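Local coordinates for nuclease-like protein (Chaetomium thermophilum, PDB 6GRB) that resolves four-way DNA junctions as the eukaryotic enzyme GEN1, and is probably also able to cut 5'-flap DNA, at residues 5-8 and 9-12; 48-52 and 53-57; 64-67 and 68-72; 125-128 and 129-132. All coordinates share one frame; numbering follows the deposited sequence.

Interaction 1 of 4, residues 5-8 and 9-12; sequences GIYK and EIGS. With nucleotides of chain B.
Tyr7 and Gly11 meet at the end of the short helix 6-10. The chi1 of Tyr7 is -56°, with CG opposite the carbonyl carbon, and this turns the ring outward toward DNA chain B. Its CB lies 3.5 Å from Gly11 O. Farther out, CD1 is 3.6 Å from the same Gly11 O and also lies near Ile10 CG1, which sits at the ring edge. Ile6 CG2 covers one face, 3.6 Å above the ring plane and over its centre. Next along, CE2 and CZ approach the phosphate of DA3 of chain B in the ring plane. Tyr7 OH ends beside OP1 of DA3 of chain B; the modelled separation is doubtful and supports no bond assignment. Arg154 makes a cation-pi contact with this ring, and the Tyr7 side chain also borders Asp141, a magnesium ligand.

The backbone closes the helix beneath. Ile6 O accepts two bonds: Ile10 N at 2.9 Å lies in the carbonyl plane, while Glu9 N stands well above it. Gly11 N bonds to Tyr7 O at 2.8 Å. Gly11 then leaves the helix with positive phi, at backbone angles where a CB would press on the carbonyl oxygen of Ile10. Ile6 CD1 packs on Ile10 CG2 at 3.8 Å.

The Glu9 chain bends at chi2, and its CB lies 3.2 Å from Ile6 O. With a glycine in place of Glu9, the carbonyls of Gly5 and Ile6 would probably lose the cover of its CB and CG. Apolar packing and backbone bonds thus hold one end of Tyr7, while its polar end faces the DNA backbone beside the metal site.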
loop_
_atom_site.group_PDB
_atom_site.type_symbol
_atom_site.label_atom_id
_atom_site.label_comp_id
_atom_site.label_asym_id
_atom_site.label_seq_id
_atom_site.Cartn_x
_atom_site.Cartn_y
_atom_site.Cartn_z
ATOM N N GLY A 5 5.022 -4.961 20.210
ATOM C CA GLY A 5 6.413 -4.609 20.414
ATOM C C GLY A 5 7.360 -5.072 19.334
ATOM O O GLY A 5 8.562 -5.161 19.593
ATOM N N ILE A 6 6.857 -5.386 18.131
ATOM C CA ILE A 6 7.729 -5.900 17.074
ATOM C C ILE A 6 8.733 -4.837 16.629
ATOM O O ILE A 6 9.903 -5.146 16.354
ATOM C CB ILE A 6 6.900 -6.420 15.883
ATOM C CG1 ILE A 6 7.825 -6.995 14.809
ATOM C CG2 ILE A 6 6.038 -5.318 15.254
ATOM C CD1 ILE A 6 8.719 -8.099 15.314
ATOM N N TYR A 7 8.298 -3.567 16.558
ATOM C CA TYR A 7 9.142 -2.525 15.981
ATOM C C TYR A 7 10.320 -2.204 16.885
ATOM O O TYR A 7 11.378 -1.789 16.397
ATOM C CB TYR A 7 8.311 -1.272 15.687
ATOM C CG TYR A 7 7.126 -1.564 14.798
ATOM C CD1 TYR A 7 7.285 -2.274 13.599
ATOM C CD2 TYR A 7 5.853 -1.168 15.161
ATOM C CE1 TYR A 7 6.208 -2.571 12.789
ATOM C CE2 TYR A 7 4.768 -1.461 14.365
ATOM C CZ TYR A 7 4.945 -2.165 13.180
ATOM O OH TYR A 7 3.853 -2.448 12.389
ATOM N N LYS A 8 10.161 -2.393 18.199
ATOM C CA LYS A 8 11.315 -2.324 19.082
ATOM C C LYS A 8 12.379 -3.325 18.658
ATOM O O LYS A 8 13.566 -3.105 18.899
ATOM C CB LYS A 8 10.892 -2.561 20.534
ATOM C CG LYS A 8 10.572 -1.291 21.342
ATOM C CD LYS A 8 9.112 -0.807 21.152
ATOM C CE LYS A 8 8.805 0.456 22.017
ATOM N NZ LYS A 8 7.419 1.045 21.806
ATOM N N GLU A 9 11.986 -4.407 17.989
ATOM C CA GLU A 9 12.944 -5.421 17.548
ATOM C C GLU A 9 13.457 -5.159 16.133
ATOM O O GLU A 9 14.670 -5.123 15.906
ATOM C CB GLU A 9 12.312 -6.817 17.642
ATOM C CG GLU A 9 11.815 -7.158 19.042
ATOM C CD GLU A 9 12.875 -6.922 20.109
ATOM O OE1 GLU A 9 14.054 -7.288 19.883
ATOM O OE2 GLU A 9 12.528 -6.362 21.175
ATOM N N ILE A 10 12.553 -5.001 15.160
ATOM C CA ILE A 10 13.015 -4.892 13.778
ATOM C C ILE A 10 13.291 -3.455 13.355
ATOM O O ILE A 10 13.917 -3.240 12.305
ATOM C CB ILE A 10 12.026 -5.563 12.809
ATOM C CG1 ILE A 10 10.735 -4.772 12.722
ATOM C CG2 ILE A 10 11.712 -6.955 13.280
ATOM C CD1 ILE A 10 9.726 -5.440 11.866
ATOM N N GLY A 11 12.924 -2.477 14.169
ATOM C CA GLY A 11 12.963 -1.084 13.788
ATOM C C GLY A 11 11.578 -0.575 13.415
ATOM O O GLY A 11 10.670 -1.333 13.063
ATOM N N SER A 12 11.410 0.739 13.504
ATOM C CA SER A 12 10.136 1.326 13.124
ATOM C C SER A 12 9.971 1.480 11.614
ATOM O O SER A 12 8.849 1.728 11.162
ATOM C CB SER A 12 9.969 2.674 13.805
ATOM O OG SER A 12 11.172 3.403 13.662
ATOM P P DA B 3 0.987 -2.344 14.235
ATOM O OP1 DA B 3 1.750 -1.919 13.040
ATOM O OP2 DA B 3 1.279 -3.680 14.832
ATOM O "O5'" DA B 3 1.143 -1.214 15.376
ATOM C "C5'" DA B 3 0.931 0.148 15.045
ATOM C "C4'" DA B 3 1.293 1.060 16.200
ATOM O "O4'" DA B 3 0.110 1.328 17.005
ATOM C "C3'" DA B 3 2.381 0.538 17.146
ATOM O "O3'" DA B 3 3.399 1.542 17.291
ATOM C "C2'" DA B 3 1.635 0.265 18.466
ATOM C "C1'" DA B 3 0.414 1.179 18.381
ATOM N N9 DA B 3 -0.771 0.638 19.053
ATOM C C8 DA B 3 -1.193 -0.663 19.055
ATOM N N7 DA B 3 -2.295 -0.861 19.734
ATOM C C5 DA B 3 -2.628 0.403 20.209
ATOM C C6 DA B 3 -3.699 0.875 21.004
ATOM N N6 DA B 3 -4.671 0.088 21.477
ATOM N N1 DA B 3 -3.728 2.193 21.288
ATOM C C2 DA B 3 -2.753 2.977 20.820
ATOM N N3 DA B 3 -1.703 2.654 20.069
ATOM C C4 DA B 3 -1.700 1.340 19.794
#

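Interaction 2 of 4, residues 48-52 and 53-57; sequences AARGG and SNPAI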
loop_
_atom_site.group_PDB
_atom_site.type_symbol
_atom_site.label_atom_id
_atom_site.label_comp_id
_atom_site.label_asym_id
_atom_site.label_seq_id
_atom_site.Cartn_x
_atom_site.Cartn_y
_atom_site.Cartn_z
ATOM N N ALA A 48 -12.639 9.410 10.680
ATOM C CA ALA A 48 -12.436 10.696 11.340
ATOM C C ALA A 48 -12.970 11.869 10.542
ATOM O O ALA A 48 -13.205 12.933 11.123
ATOM C CB ALA A 48 -10.942 10.927 11.618
ATOM N N ALA A 49 -13.156 11.702 9.234
ATOM C CA ALA A 49 -13.767 12.749 8.422
ATOM C C ALA A 49 -15.206 12.978 8.852
ATOM O O ALA A 49 -16.001 12.034 8.909
ATOM C CB ALA A 49 -13.730 12.378 6.952
ATOM N N ARG A 50 -15.527 14.228 9.170
ATOM C CA ARG A 50 -16.876 14.654 9.504
ATOM C C ARG A 50 -17.417 15.533 8.383
ATOM O O ARG A 50 -16.686 15.960 7.484
ATOM C CB ARG A 50 -16.901 15.396 10.850
ATOM C CG ARG A 50 -16.202 14.666 12.013
ATOM C CD ARG A 50 -17.080 13.595 12.680
ATOM N NE ARG A 50 -17.338 12.440 11.809
ATOM C CZ ARG A 50 -18.459 11.716 11.822
ATOM N NH1 ARG A 50 -19.445 12.012 12.671
ATOM N NH2 ARG A 50 -18.602 10.697 10.982
ATOM N N GLY A 51 -18.721 15.769 8.425
ATOM C CA GLY A 51 -19.397 16.709 7.532
ATOM C C GLY A 51 -19.845 16.095 6.218
ATOM O O GLY A 51 -19.313 15.091 5.740
ATOM N N GLY A 52 -20.856 16.729 5.616
ATOM C CA GLY A 52 -21.285 16.380 4.273
ATOM C C GLY A 52 -22.070 15.077 4.202
ATOM O O GLY A 52 -22.768 14.684 5.139
ATOM N N SER A 53 -21.948 14.401 3.058
ATOM C CA SER A 53 -22.586 13.110 2.821
ATOM C C SER A 53 -21.513 12.067 2.555
ATOM O O SER A 53 -20.634 12.278 1.707
ATOM C CB SER A 53 -23.552 13.169 1.634
ATOM O OG SER A 53 -24.445 14.257 1.771
ATOM N N ASN A 54 -21.593 10.944 3.282
ATOM C CA ASN A 54 -20.653 9.826 3.224
ATOM C C ASN A 54 -19.202 10.292 3.340
ATOM O O ASN A 54 -18.430 10.120 2.385
ATOM C CB ASN A 54 -20.840 9.019 1.930
ATOM C CG ASN A 54 -22.215 8.354 1.834
ATOM O OD1 ASN A 54 -23.235 9.031 1.867
ATOM N ND2 ASN A 54 -22.235 7.032 1.679
ATOM N N PRO A 55 -18.789 10.847 4.492
ATOM C CA PRO A 55 -17.404 11.317 4.611
ATOM C C PRO A 55 -16.382 10.200 4.605
ATOM O O PRO A 55 -15.291 10.404 4.074
ATOM C CB PRO A 55 -17.414 12.087 5.939
ATOM C CG PRO A 55 -18.437 11.386 6.755
ATOM C CD PRO A 55 -19.523 11.014 5.761
ATOM N N ALA A 56 -16.702 9.023 5.153
ATOM C CA ALA A 56 -15.797 7.875 5.142
ATOM C C ALA A 56 -15.361 7.513 3.723
ATOM O O ALA A 56 -14.218 7.080 3.520
ATOM C CB ALA A 56 -16.451 6.689 5.815
ATOM N N ILE A 57 -16.206 7.766 2.727
ATOM C CA ILE A 57 -15.891 7.331 1.375
ATOM C C ILE A 57 -15.614 8.494 0.436
ATOM O O ILE A 57 -14.966 8.290 -0.620
ATOM C CB ILE A 57 -17.016 6.394 0.877
ATOM C CG1 ILE A 57 -16.776 5.731 -0.473
ATOM C CG2 ILE A 57 -18.361 7.097 0.805
ATOM C CD1 ILE A 57 -17.767 4.628 -0.692
#
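Pro55 fits its ring against the loop residues Ala49 and Gly51. Its CB lies 3.8 Å from Ala49 CB, an apolar contact. The same CB and the neighbouring CG of Pro55 each lie 3.3 Å from Ala49 O. Gly51 O approaches from another part of the bend, 3.6 Å from Pro55 CB. The proline ring is therefore packed against two carbonyl oxygens and a methyl group. No hydrogen bond joins 48-52 to 53-57.

The next shell fixes those carbonyls. The Arg50 side chain folds back, and its NE donates to Ala49 O at 3.2 Å. The donor stands 47° above the carbonyl plane, and the oxygen is tilted from the guanidinium plane. This fold brings Arg50 NH2 to 4.3 Å from Pro55 CG. Arg58, farther along the helix, bonds through NH1 to Gly51 O and weakly through NH2 to Arg50 O. Gly51 and Gly52 both have positive phi, which lets the chain bend tightly here. Ser53 OG has a weak bond to Asp315.

Pro55 occupies the first turn of its helix, where a proline needs no N-H to donate. Asn54 is the N-cap residue, but its side chain makes no capping bond. Its backbone O instead accepts from Ile57 N at 3.3 Å. The contact is on the surface, in the XPG N-terminal region of the nuclease part of a longer protein. The bound DNA is about 6 Å away at the nearest atoms. The contact links the loop that follows helix 42-46 to the start of helix 55-70.

Interaction 3 of 4, residues 64-67 and 68-72; sequences FVRL and LSLGI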
loop_
_atom_site.group_PDB
_atom_site.type_symbol
_atom_site.label_atom_id
_atom_site.label_comp_id
_atom_site.label_asym_id
_atom_site.label_seq_id
_atom_site.Cartn_x
_atom_site.Cartn_y
_atom_site.Cartn_z
ATOM N N PHE A 64 -8.009 8.064 -3.762
ATOM C CA PHE A 64 -7.946 7.499 -5.110
ATOM C C PHE A 64 -7.426 8.529 -6.114
ATOM O O PHE A 64 -6.670 8.181 -7.033
ATOM C CB PHE A 64 -9.322 6.969 -5.538
ATOM C CG PHE A 64 -9.729 5.699 -4.858
ATOM C CD1 PHE A 64 -8.969 5.165 -3.829
ATOM C CD2 PHE A 64 -10.862 5.005 -5.270
ATOM C CE1 PHE A 64 -9.337 3.980 -3.212
ATOM C CE2 PHE A 64 -11.236 3.793 -4.655
ATOM C CZ PHE A 64 -10.482 3.290 -3.618
ATOM N N VAL A 65 -7.831 9.797 -5.952
ATOM C CA VAL A 65 -7.281 10.886 -6.759
ATOM C C VAL A 65 -5.793 11.052 -6.475
ATOM O O VAL A 65 -4.986 11.284 -7.393
ATOM C CB VAL A 65 -8.048 12.202 -6.501
ATOM C CG1 VAL A 65 -7.554 13.331 -7.430
ATOM C CG2 VAL A 65 -9.548 12.006 -6.643
ATOM N N ARG A 66 -5.395 10.919 -5.209
ATOM C CA ARG A 66 -3.978 10.983 -4.889
ATOM C C ARG A 66 -3.208 9.858 -5.579
ATOM O O ARG A 66 -2.117 10.086 -6.118
ATOM C CB ARG A 66 -3.766 10.959 -3.372
ATOM C CG ARG A 66 -2.330 11.303 -2.973
ATOM C CD ARG A 66 -2.193 11.656 -1.491
ATOM N NE ARG A 66 -2.955 12.853 -1.122
ATOM C CZ ARG A 66 -2.491 14.106 -1.152
ATOM N NH1 ARG A 66 -1.238 14.360 -1.525
ATOM N NH2 ARG A 66 -3.286 15.118 -0.799
ATOM N N LEU A 67 -3.776 8.643 -5.610
ATOM C CA LEU A 67 -3.124 7.554 -6.336
ATOM C C LEU A 67 -3.093 7.805 -7.838
ATOM O O LEU A 67 -2.182 7.334 -8.524
ATOM C CB LEU A 67 -3.818 6.219 -6.052
ATOM C CG LEU A 67 -3.722 5.614 -4.643
ATOM C CD1 LEU A 67 -4.598 4.350 -4.546
ATOM C CD2 LEU A 67 -2.246 5.347 -4.216
ATOM N N LEU A 68 -4.099 8.502 -8.374
ATOM C CA LEU A 68 -4.054 8.894 -9.779
ATOM C C LEU A 68 -2.824 9.738 -10.069
ATOM O O LEU A 68 -2.149 9.532 -11.082
ATOM C CB LEU A 68 -5.315 9.659 -10.165
ATOM C CG LEU A 68 -6.499 8.833 -10.660
ATOM C CD1 LEU A 68 -7.452 9.777 -11.394
ATOM C CD2 LEU A 68 -6.082 7.643 -11.561
ATOM N N SER A 69 -2.499 10.678 -9.169
ATOM C CA SER A 69 -1.445 11.657 -9.420
ATOM C C SER A 69 -0.062 11.123 -9.118
ATOM O O SER A 69 0.924 11.686 -9.612
ATOM C CB SER A 69 -1.687 12.907 -8.583
ATOM O OG SER A 69 -3.058 13.256 -8.693
ATOM N N LEU A 70 0.033 10.089 -8.282
ATOM C CA LEU A 70 1.285 9.366 -8.110
ATOM C C LEU A 70 1.574 8.428 -9.280
ATOM O O LEU A 70 2.707 7.970 -9.419
ATOM C CB LEU A 70 1.262 8.592 -6.780
ATOM C CG LEU A 70 1.004 9.408 -5.499
ATOM C CD1 LEU A 70 0.658 8.523 -4.343
ATOM C CD2 LEU A 70 2.209 10.260 -5.151
ATOM N N GLY A 71 0.598 8.159 -10.138
ATOM C CA GLY A 71 0.771 7.163 -11.187
ATOM C C GLY A 71 0.963 5.742 -10.685
ATOM O O GLY A 71 1.791 5.000 -11.228
ATOM N N ILE A 72 0.221 5.337 -9.663
ATOM C CA ILE A 72 0.362 4.016 -9.064
ATOM C C ILE A 72 -0.759 3.140 -9.601
ATOM O O ILE A 72 -1.905 3.585 -9.678
ATOM C CB ILE A 72 0.322 4.107 -7.526
ATOM C CG1 ILE A 72 1.567 4.842 -7.003
ATOM C CG2 ILE A 72 0.123 2.725 -6.872
ATOM C CD1 ILE A 72 1.671 4.868 -5.507
#
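Phe64 O accepts the Leu68 N-H at 2.9 Å, one turn before helix 55-70 ends in a Schellman motif. The Phe64 ring leads away into the core, where it meets Phe110 edge-to-face and also touches Phe76.

Val65 O comes next and takes two donors. Ser69 N reaches it at 3.1 Å and Ser69 OG at 3.0 Å, from opposite faces of the carbonyl plane. The chi1 of Ser69, -45°, sets OG beside its own backbone N, and the hydroxyl donates back within the helix. Val65 itself packs on Phe110.

Arg66 O receives Leu70 N at 3.1 Å and a weak bond from Ser69 N. Leu70 CG and CD1 lie against the same oxygen. The Arg66 side chain turns outward to Trp156, Pro165 and Pro166.

Leu67 completes the motif. Its O accepts a weak but nearly straight bond from Ile72 N, with an angle of 175° at the hydrogen. Gly71 N bonds to Leu68 O at 3.2 Å, and the positive phi of Gly71 turns the chain toward strand 73-78. Leu70 and Ile72 also touch helix 18-29. As in the classic form of this cap, the residues at either end of the longer bond pack together: the side chains cross at a slant, with Leu67 CD2 4.2 Å from Ile72 CD1.

Interaction 4 of 4, residues 125-128 and 129-132; sequences CAYL and EQQG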
loop_
_atom_site.group_PDB
_atom_site.type_symbol
_atom_site.label_atom_id
_atom_site.label_comp_id
_atom_site.label_asym_id
_atom_site.label_seq_id
_atom_site.Cartn_x
_atom_site.Cartn_y
_atom_site.Cartn_z
ATOM N N CYS A 125 -2.311 -10.377 -0.332
ATOM C CA CYS A 125 -1.418 -9.307 -0.768
ATOM C C CYS A 125 0.024 -9.802 -0.848
ATOM O O CYS A 125 0.704 -9.628 -1.870
ATOM C CB CYS A 125 -1.500 -8.111 0.181
ATOM S SG CYS A 125 -3.047 -7.171 0.154
ATOM N N ALA A 126 0.509 -10.410 0.242
ATOM C CA ALA A 126 1.885 -10.893 0.280
ATOM C C ALA A 126 2.131 -11.940 -0.803
ATOM O O ALA A 126 3.182 -11.941 -1.460
ATOM C CB ALA A 126 2.197 -11.460 1.666
ATOM N N TYR A 127 1.177 -12.852 -0.987
ATOM C CA TYR A 127 1.303 -13.848 -2.041
ATOM C C TYR A 127 1.366 -13.184 -3.418
ATOM O O TYR A 127 2.142 -13.604 -4.278
ATOM C CB TYR A 127 0.142 -14.841 -1.936
ATOM C CG TYR A 127 0.221 -16.004 -2.897
ATOM C CD1 TYR A 127 1.318 -16.856 -2.907
ATOM C CD2 TYR A 127 -0.793 -16.246 -3.800
ATOM C CE1 TYR A 127 1.396 -17.909 -3.777
ATOM C CE2 TYR A 127 -0.735 -17.312 -4.670
ATOM C CZ TYR A 127 0.362 -18.134 -4.660
ATOM O OH TYR A 127 0.410 -19.188 -5.551
ATOM N N LEU A 128 0.561 -12.143 -3.652
ATOM C CA LEU A 128 0.598 -11.469 -4.954
ATOM C C LEU A 128 1.953 -10.816 -5.208
ATOM O O LEU A 128 2.371 -10.679 -6.358
ATOM C CB LEU A 128 -0.504 -10.409 -5.054
ATOM C CG LEU A 128 -1.967 -10.815 -4.997
ATOM C CD1 LEU A 128 -2.894 -9.606 -5.186
ATOM C CD2 LEU A 128 -2.299 -11.946 -5.958
ATOM N N GLU A 129 2.638 -10.393 -4.153
ATOM C CA GLU A 129 3.949 -9.785 -4.318
ATOM C C GLU A 129 5.018 -10.833 -4.606
ATOM O O GLU A 129 5.877 -10.620 -5.466
ATOM C CB GLU A 129 4.323 -8.956 -3.081
ATOM C CG GLU A 129 5.803 -8.744 -2.981
ATOM C CD GLU A 129 6.236 -7.927 -1.789
ATOM O OE1 GLU A 129 5.452 -7.744 -0.849
ATOM O OE2 GLU A 129 7.388 -7.464 -1.784
ATOM N N GLN A 130 4.982 -11.982 -3.929
ATOM C CA GLN A 130 6.018 -12.964 -4.203
ATOM C C GLN A 130 5.794 -13.693 -5.532
ATOM O O GLN A 130 6.757 -14.213 -6.101
ATOM C CB GLN A 130 6.164 -13.927 -3.009
ATOM C CG GLN A 130 5.155 -15.039 -2.841
ATOM C CD GLN A 130 5.251 -15.703 -1.429
ATOM O OE1 GLN A 130 6.309 -15.642 -0.749
ATOM N NE2 GLN A 130 4.140 -16.323 -0.983
ATOM N N GLN A 131 4.574 -13.686 -6.068
ATOM C CA GLN A 131 4.293 -14.134 -7.430
ATOM C C GLN A 131 4.543 -13.056 -8.490
ATOM O O GLN A 131 4.408 -13.328 -9.685
ATOM C CB GLN A 131 2.846 -14.618 -7.524
ATOM C CG GLN A 131 2.603 -15.866 -6.706
ATOM C CD GLN A 131 3.433 -17.035 -7.222
ATOM O OE1 GLN A 131 3.508 -17.263 -8.428
ATOM N NE2 GLN A 131 4.087 -17.749 -6.322
ATOM N N GLY A 132 4.890 -11.841 -8.100
ATOM C CA GLY A 132 5.217 -10.831 -9.087
ATOM C C GLY A 132 4.041 -10.054 -9.636
ATOM O O GLY A 132 4.233 -9.232 -10.540
#
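Tyr127 sends its ring out from the helix and back toward the last turn, with CG opposite its own backbone N (chi1 -175°). Gln130 takes the less common position, CG between backbone N and carbonyl carbon (chi1 78°). Its extended chain then carries the amide back to the ring. Gln131 bends at chi2 and lays its chain over the ring.

Two sides of the Tyr127 ring are therefore used. Gln131 CG sits over one face, 3.9 Å from the centroid, a CH-pi contact offset toward the rim. Gln130 NE2 lies at the edge, in the ring plane, 3.5 Å from Tyr127 CD1. Its amide stands almost upright to the ring, with planes 86° apart. Gln131 CG also lies 3.4 Å from Tyr127 O.

These residues end helix 121-130 in a Schellman motif, with Gly132 in positive phi and Gly132 N bonded to Glu129 O at 3.1 Å. Ahead of it, Gln131 N donates to Tyr127 O at 3.0 Å and Gln130 N to Ala126 O at 3.1 Å. The same helix carries at its start Glu122, a metal ligand in other structures of this protein but without metal here.

Helix 285-294 packs against this turn: Leu128 touches Ile288 and Leu291, and Tyr127 and Gln131 touch Ile288. An alanine in place of Tyr127 is likely to take away the ring face under Gln131 CG and leave the Gln130 amide freer to turn. Buried Glu129 has both carboxylate oxygens bonded: OE1 to Ser149 OG and OE2 to Val151 N.

Overall arrangement
Interactions 1, 3 and 4 each close a helix with a glycine of positive phi, and interaction 2 lies at the start of one. Interactions 2 and 3 share helix 55-70, with centres about 20 Å apart. Interaction 3 is buried and largely apolar around its cap. Interaction 2 lies on the surface and relies on proline packing and arginine bonds to backbone oxygens. Interactions 1 and 4 are partly buried. Both use a tyrosine, but one points to the DNA and the other meets two glutamines, one on a face and one at an edge. Both lie near the metal site, while interactions 2 and 3 lie away from it. None of the four touches another.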